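Local coordinates for protein methylmalonyl-CoA carboxyltransferase 12S subunit (Propionibacterium freudenreichii, PDB 1ON3) that transfers the carboxyl group of methylmalonyl-CoA to the biotin of the 1.3S subunit, as the six-subunit core of transcarboxylase, at residues E[42-47]-E[243-248]. Numbering follows the deposited sequence.
Sequences GKQTAR and AAELIA
A side-chain bridge between two helix starts, one of them the turn that leads into helix 46-53, the other the first turns of helix 241-253, spans the gap between the early and late parts of the N-terminal crotonase-like domain. Gln44 and Glu245 carry it, and they show how two long polar side chains can join backbones whose nearest CA atoms, those of this same pair, lie 10.9 Å apart. Each reaches out from its own side and the flat ends meet midway, the amide turned 42° from the carboxylate plane. The hydrogen bond from Gln44 NE2 to Glu245 OE1 is weak because the N-H points well off the oxygen (120°), although the atoms are only 2.6 Å apart. In Gln44, CG lies anti to the carbonyl carbon (chi1 -64°) and the chain beyond it is extended, which carries the amide across to the acid. A second link between the same two elements comes from the backbone N of Gln44, hydrogen-bonded to OD1 of Asp241, the first residue of helix 241-253, while Arg49 and Asn52 of helix 46-53 touch Glu245. On the inner face of helix 241-253, Ala244 and Ile247 pack on strand 236-238, outermost of the sheet within the chain, and its neighbour 191-195. At the bridge itself the other two polar ends, Gln44 OE1 and Glu245 OE2, are both acceptors, stand 3.5 Å apart and form no hydrogen bond with each other.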
loop_
_atom_site.group_PDB
_atom_site.type_symbol
_atom_site.label_atom_id
_atom_site.label_comp_id
_atom_site.label_asym_id
_atom_site.label_seq_id
_atom_site.Cartn_x
_atom_site.Cartn_y
_atom_site.Cartn_z
ATOM N N GLY E 42 -39.837 -32.758 -16.703
ATOM C CA GLY E 42 -39.659 -31.459 -17.328
ATOM C C GLY E 42 -38.353 -30.751 -16.996
ATOM O O GLY E 42 -38.287 -29.522 -17.064
ATOM N N LYS E 43 -37.319 -31.523 -16.659
ATOM C CA LYS E 43 -36.005 -30.980 -16.301
ATOM C C LYS E 43 -34.925 -31.496 -17.238
ATOM O O LYS E 43 -34.989 -32.634 -17.699
ATOM C CB LYS E 43 -35.599 -31.412 -14.887
ATOM C CG LYS E 43 -36.631 -31.191 -13.810
ATOM C CD LYS E 43 -36.239 -31.955 -12.558
ATOM C CE LYS E 43 -37.390 -32.006 -11.569
ATOM N NZ LYS E 43 -37.106 -32.954 -10.457
ATOM N N GLN E 44 -33.930 -30.656 -17.506
ATOM C CA GLN E 44 -32.804 -31.053 -18.341
ATOM C C GLN E 44 -31.808 -31.762 -17.410
ATOM O O GLN E 44 -31.931 -31.673 -16.197
ATOM C CB GLN E 44 -32.141 -29.811 -18.956
ATOM C CG GLN E 44 -33.043 -29.031 -19.914
ATOM C CD GLN E 44 -32.422 -27.726 -20.388
ATOM O OE1 GLN E 44 -33.047 -26.966 -21.125
ATOM N NE2 GLN E 44 -31.188 -27.462 -19.969
ATOM N N THR E 45 -30.830 -32.467 -17.974
ATOM C CA THR E 45 -29.816 -33.139 -17.153
ATOM C C THR E 45 -28.738 -32.117 -16.815
ATOM O O THR E 45 -28.717 -31.027 -17.370
ATOM C CB THR E 45 -29.113 -34.255 -17.918
ATOM O OG1 THR E 45 -28.409 -33.679 -19.028
ATOM C CG2 THR E 45 -30.116 -35.266 -18.435
ATOM N N ALA E 46 -27.835 -32.480 -15.917
ATOM C CA ALA E 46 -26.738 -31.596 -15.542
ATOM C C ALA E 46 -25.900 -31.169 -16.751
ATOM O O ALA E 46 -25.516 -30.009 -16.865
ATOM C CB ALA E 46 -25.853 -32.291 -14.539
ATOM N N ARG E 47 -25.612 -32.100 -17.659
ATOM C CA ARG E 47 -24.791 -31.755 -18.807
ATOM C C ARG E 47 -25.523 -30.967 -19.880
ATOM O O ARG E 47 -24.915 -30.143 -20.557
ATOM C CB ARG E 47 -24.130 -33.019 -19.370
ATOM C CG ARG E 47 -23.087 -33.559 -18.385
ATOM C CD ARG E 47 -22.529 -34.932 -18.731
ATOM N NE ARG E 47 -21.596 -35.360 -17.688
ATOM C CZ ARG E 47 -20.328 -34.968 -17.604
ATOM N NH1 ARG E 47 -19.809 -34.137 -18.511
ATOM N NH2 ARG E 47 -19.581 -35.387 -16.602
ATOM N N ALA E 243 -35.846 -21.349 -19.726
ATOM C CA ALA E 243 -36.104 -19.989 -19.264
ATOM C C ALA E 243 -35.063 -19.535 -18.245
ATOM O O ALA E 243 -34.688 -18.359 -18.214
ATOM C CB ALA E 243 -37.497 -19.908 -18.652
ATOM N N ALA E 244 -34.614 -20.461 -17.400
ATOM C CA ALA E 244 -33.635 -20.139 -16.371
ATOM C C ALA E 244 -32.303 -19.807 -17.024
ATOM O O ALA E 244 -31.587 -18.909 -16.572
ATOM C CB ALA E 244 -33.474 -21.319 -15.397
ATOM N N GLU E 245 -31.982 -20.538 -18.088
ATOM C CA GLU E 245 -30.746 -20.330 -18.828
ATOM C C GLU E 245 -30.783 -18.977 -19.537
ATOM O O GLU E 245 -29.778 -18.262 -19.566
ATOM C CB GLU E 245 -30.532 -21.492 -19.805
ATOM C CG GLU E 245 -30.111 -22.774 -19.060
ATOM C CD GLU E 245 -30.644 -24.074 -19.660
ATOM O OE1 GLU E 245 -30.515 -25.118 -18.975
ATOM O OE2 GLU E 245 -31.170 -24.065 -20.793
ATOM N N LEU E 246 -31.939 -18.607 -20.083
ATOM C CA LEU E 246 -32.056 -17.305 -20.746
ATOM C C LEU E 246 -31.932 -16.201 -19.701
ATOM O O LEU E 246 -31.282 -15.185 -19.931
ATOM C CB LEU E 246 -33.397 -17.172 -21.483
ATOM C CG LEU E 246 -33.544 -17.937 -22.809
ATOM C CD1 LEU E 246 -34.956 -17.758 -23.383
ATOM C CD2 LEU E 246 -32.504 -17.406 -23.807
ATOM N N ILE E 247 -32.561 -16.391 -18.544
ATOM C CA ILE E 247 -32.476 -15.370 -17.496
ATOM C C ILE E 247 -31.034 -15.232 -17.010
ATOM O O ILE E 247 -30.533 -14.119 -16.827
ATOM C CB ILE E 247 -33.409 -15.711 -16.294
ATOM C CG1 ILE E 247 -34.879 -15.580 -16.725
ATOM C CG2 ILE E 247 -33.120 -14.771 -15.125
ATOM C CD1 ILE E 247 -35.873 -16.183 -15.726
ATOM N N ALA E 248 -30.358 -16.360 -16.812
ATOM C CA ALA E 248 -28.969 -16.322 -16.353
ATOM C C ALA E 248 -28.080 -15.520 -17.302
ATOM O O ALA E 248 -27.219 -14.771 -16.858
ATOM C CB ALA E 248 -28.406 -17.749 -16.203
#